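Local coordinates for protein aminotransferase, class I (Staphylococcus aureus, PDB 2O1B) that probably transfers amino groups between amino acids and 2-oxo acids, using pyridoxal-5'-phosphate, as a class I aminotransferase of the aspartate aminotransferase type, at residues Y249-G254 / F260-A265. Sequence-based numbering, arbitrary orientation.
With PLP (pyridoxal-5'-phosphate), chain B.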
loop_
_atom_site.group_PDB
_atom_site.type_symbol
_atom_site.label_atom_id
_atom_site.label_comp_id
_atom_site.label_asym_id
_atom_site.label_seq_id
_atom_site.Cartn_x
_atom_site.Cartn_y
_atom_site.Cartn_z
ATOM N N TYR A 249 -0.958 1.215 -15.666
ATOM C CA TYR A 249 -0.311 2.432 -16.136
ATOM C C TYR A 249 0.197 3.213 -14.933
ATOM O O TYR A 249 -0.529 3.348 -13.946
ATOM C CB TYR A 249 -1.318 3.283 -16.918
ATOM C CG TYR A 249 -0.683 4.434 -17.672
ATOM C CD1 TYR A 249 -0.255 4.270 -18.998
ATOM C CD2 TYR A 249 -0.488 5.682 -17.060
ATOM C CE1 TYR A 249 0.365 5.320 -19.694
ATOM C CE2 TYR A 249 0.120 6.736 -17.748
ATOM C CZ TYR A 249 0.552 6.541 -19.059
ATOM O OH TYR A 249 1.161 7.577 -19.733
ATOM N N SER A 250 1.424 3.737 -15.025
ATOM C CA SER A 250 2.047 4.466 -13.927
ATOM C C SER A 250 2.255 5.932 -14.275
ATOM O O SER A 250 2.590 6.255 -15.412
ATOM C CB SER A 250 3.408 3.852 -13.575
ATOM O OG SER A 250 4.029 4.610 -12.549
ATOM N N LEU A 251 2.063 6.812 -13.295
ATOM C CA LEU A 251 2.447 8.230 -13.442
ATOM C C LEU A 251 3.924 8.529 -13.109
ATOM O O LEU A 251 4.421 9.643 -13.339
ATOM C CB LEU A 251 1.526 9.125 -12.606
ATOM C CG LEU A 251 0.083 9.332 -13.096
ATOM C CD1 LEU A 251 -0.828 8.159 -12.776
ATOM C CD2 LEU A 251 -0.490 10.611 -12.496
ATOM N N SER A 252 4.621 7.531 -12.577
ATOM C CA SER A 252 6.004 7.700 -12.111
ATOM C C SER A 252 6.982 8.231 -13.151
ATOM O O SER A 252 7.635 9.264 -12.933
ATOM C CB SER A 252 6.547 6.381 -11.549
ATOM O OG SER A 252 5.900 6.040 -10.342
ATOM N N LYS A 253 7.101 7.526 -14.276
ATOM C CA LYS A 253 8.128 7.881 -15.263
ATOM C C LYS A 253 7.650 8.951 -16.218
ATOM O O LYS A 253 8.333 9.950 -16.415
ATOM C CB LYS A 253 8.639 6.658 -16.028
ATOM C CG LYS A 253 9.667 5.880 -15.237
ATOM C CD LYS A 253 9.101 4.572 -14.769
ATOM C CE LYS A 253 10.032 3.970 -13.754
ATOM N NZ LYS A 253 10.007 2.488 -13.873
ATOM N N GLY A 254 6.464 8.752 -16.779
ATOM C CA GLY A 254 5.868 9.745 -17.673
ATOM C C GLY A 254 5.841 11.160 -17.120
ATOM O O GLY A 254 6.171 12.109 -17.836
ATOM N N PHE A 260 5.826 9.851 -5.728
ATOM C CA PHE A 260 4.439 10.160 -5.350
ATOM C C PHE A 260 3.601 8.915 -5.044
ATOM O O PHE A 260 2.718 8.970 -4.197
ATOM C CB PHE A 260 3.731 10.971 -6.435
ATOM C CG PHE A 260 4.233 12.394 -6.587
ATOM C CD1 PHE A 260 5.545 12.654 -6.951
ATOM C CD2 PHE A 260 3.368 13.464 -6.419
ATOM C CE1 PHE A 260 5.995 13.961 -7.119
ATOM C CE2 PHE A 260 3.817 14.782 -6.587
ATOM C CZ PHE A 260 5.133 15.021 -6.938
ATOM N N ARG A 261 3.876 7.807 -5.739
ATOM C CA ARG A 261 3.165 6.526 -5.541
ATOM C C ARG A 261 1.713 6.552 -6.046
ATOM O O ARG A 261 0.753 6.434 -5.259
ATOM C CB ARG A 261 3.213 6.041 -4.069
ATOM C CG ARG A 261 4.601 5.981 -3.383
ATOM C CD ARG A 261 5.730 5.538 -4.312
ATOM N NE ARG A 261 5.558 4.173 -4.804
ATOM C CZ ARG A 261 5.759 3.800 -6.066
ATOM N NH1 ARG A 261 6.113 4.698 -6.978
ATOM N NH2 ARG A 261 5.574 2.525 -6.416
ATOM N N VAL A 262 1.553 6.688 -7.366
ATOM C CA VAL A 262 0.229 6.722 -7.984
ATOM C C VAL A 262 0.221 6.102 -9.385
ATOM O O VAL A 262 1.087 6.385 -10.216
ATOM C CB VAL A 262 -0.354 8.164 -8.016
ATOM C CG1 VAL A 262 0.541 9.104 -8.817
ATOM C CG2 VAL A 262 -1.777 8.148 -8.570
ATOM N N GLY A 263 -0.758 5.237 -9.624
ATOM C CA GLY A 263 -0.950 4.579 -10.915
ATOM C C GLY A 263 -2.372 4.049 -10.968
ATOM O O GLY A 263 -3.189 4.363 -10.097
ATOM N N PHE A 264 -2.676 3.258 -11.994
ATOM C CA PHE A 264 -3.996 2.644 -12.101
ATOM C C PHE A 264 -3.989 1.395 -12.963
ATOM O O PHE A 264 -3.115 1.227 -13.820
ATOM C CB PHE A 264 -5.046 3.648 -12.599
ATOM C CG PHE A 264 -4.718 4.284 -13.916
ATOM C CD1 PHE A 264 -4.091 5.524 -13.965
ATOM C CD2 PHE A 264 -5.069 3.665 -15.109
ATOM C CE1 PHE A 264 -3.792 6.124 -15.192
ATOM C CE2 PHE A 264 -4.785 4.259 -16.331
ATOM C CZ PHE A 264 -4.146 5.498 -16.369
ATOM N N ALA A 265 -4.960 0.520 -12.695
ATOM C CA ALA A 265 -5.242 -0.652 -13.501
ATOM C C ALA A 265 -6.498 -0.356 -14.295
ATOM O O ALA A 265 -7.413 0.316 -13.801
ATOM C CB ALA A 265 -5.454 -1.875 -12.624
HETATM N N1 PLP B . 6.889 -2.024 -13.953
HETATM C C2 PLP B . 7.990 -1.633 -14.692
HETATM C C2A PLP B . 8.310 -2.352 -15.973
HETATM C C3 PLP B . 8.752 -0.553 -14.238
HETATM O O3 PLP B . 9.847 -0.127 -14.933
HETATM C C4 PLP B . 8.404 0.106 -13.052
HETATM C C4A PLP B . 8.859 1.526 -12.892
HETATM C C5 PLP B . 7.297 -0.313 -12.308
HETATM C C6 PLP B . 6.541 -1.390 -12.770
HETATM C C5A PLP B . 6.912 0.366 -11.000
HETATM O O4P PLP B . 6.320 1.636 -11.198
HETATM P P PLP B . 5.679 2.451 -9.958
HETATM O O1P PLP B . 6.582 3.625 -9.614
HETATM O O2P PLP B . 5.570 1.494 -8.802
HETATM O O3P PLP B . 4.334 2.950 -10.404
HETATM O O HOH W 1 4.316 7.418 -8.668
#
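Phe264 lays one ring face against the CB of Tyr249, a CH-pi contact with CB 3.9 Å from the ring centroid and displaced toward the rim. CG of Phe264 sits between its own backbone N and carbonyl carbon (chi1 57°), which swings the ring toward Tyr249. The two aromatic side chains run side by side, their planes tilted by 22° but slid so far apart that the rings barely overlap. Beneath them the antiparallel strands are closed by a hydrogen-bonded pair, Tyr249 N to Phe264 O at 2.8 Å and Phe264 N to Tyr249 O at 2.9 Å. Beyond the non-hydrogen-bonded pair Ser250-Gly263, a longer bond from Leu251 N to Val262 O (3.3 Å) continues the pairing of the two backbones. Leu251 turns its CB to Val262 CG1, while its CD1 reaches the Phe264 ring obliquely; helices 88-102 and 288-300 pack against this apolar side. Ser250 lies on the opposite face from the two rings, where PLP binds. Ser250 OG takes the backbone N-H of Ser252 in an ST turn and donates to PLP O3P, and Ser252 OG donates to PLP O1P. Arg261, bent at chi2 and chi3, meets the phosphate edge-on, NH1 to O1P at 2.9 Å and NH2 to O2P at 2.6 Å. A water bridges Ser252 OG and Val262 N. Lys253 NZ is covalently joined to PLP C4A, consistent with the internal aldimine, and Tyr81 OH of the second subunit is also hydrogen-bonded to PLP. A phosphate site of serines and an arginine next to the cofactor-linked lysine is characteristic of the active site of fold-type I aminotransferases.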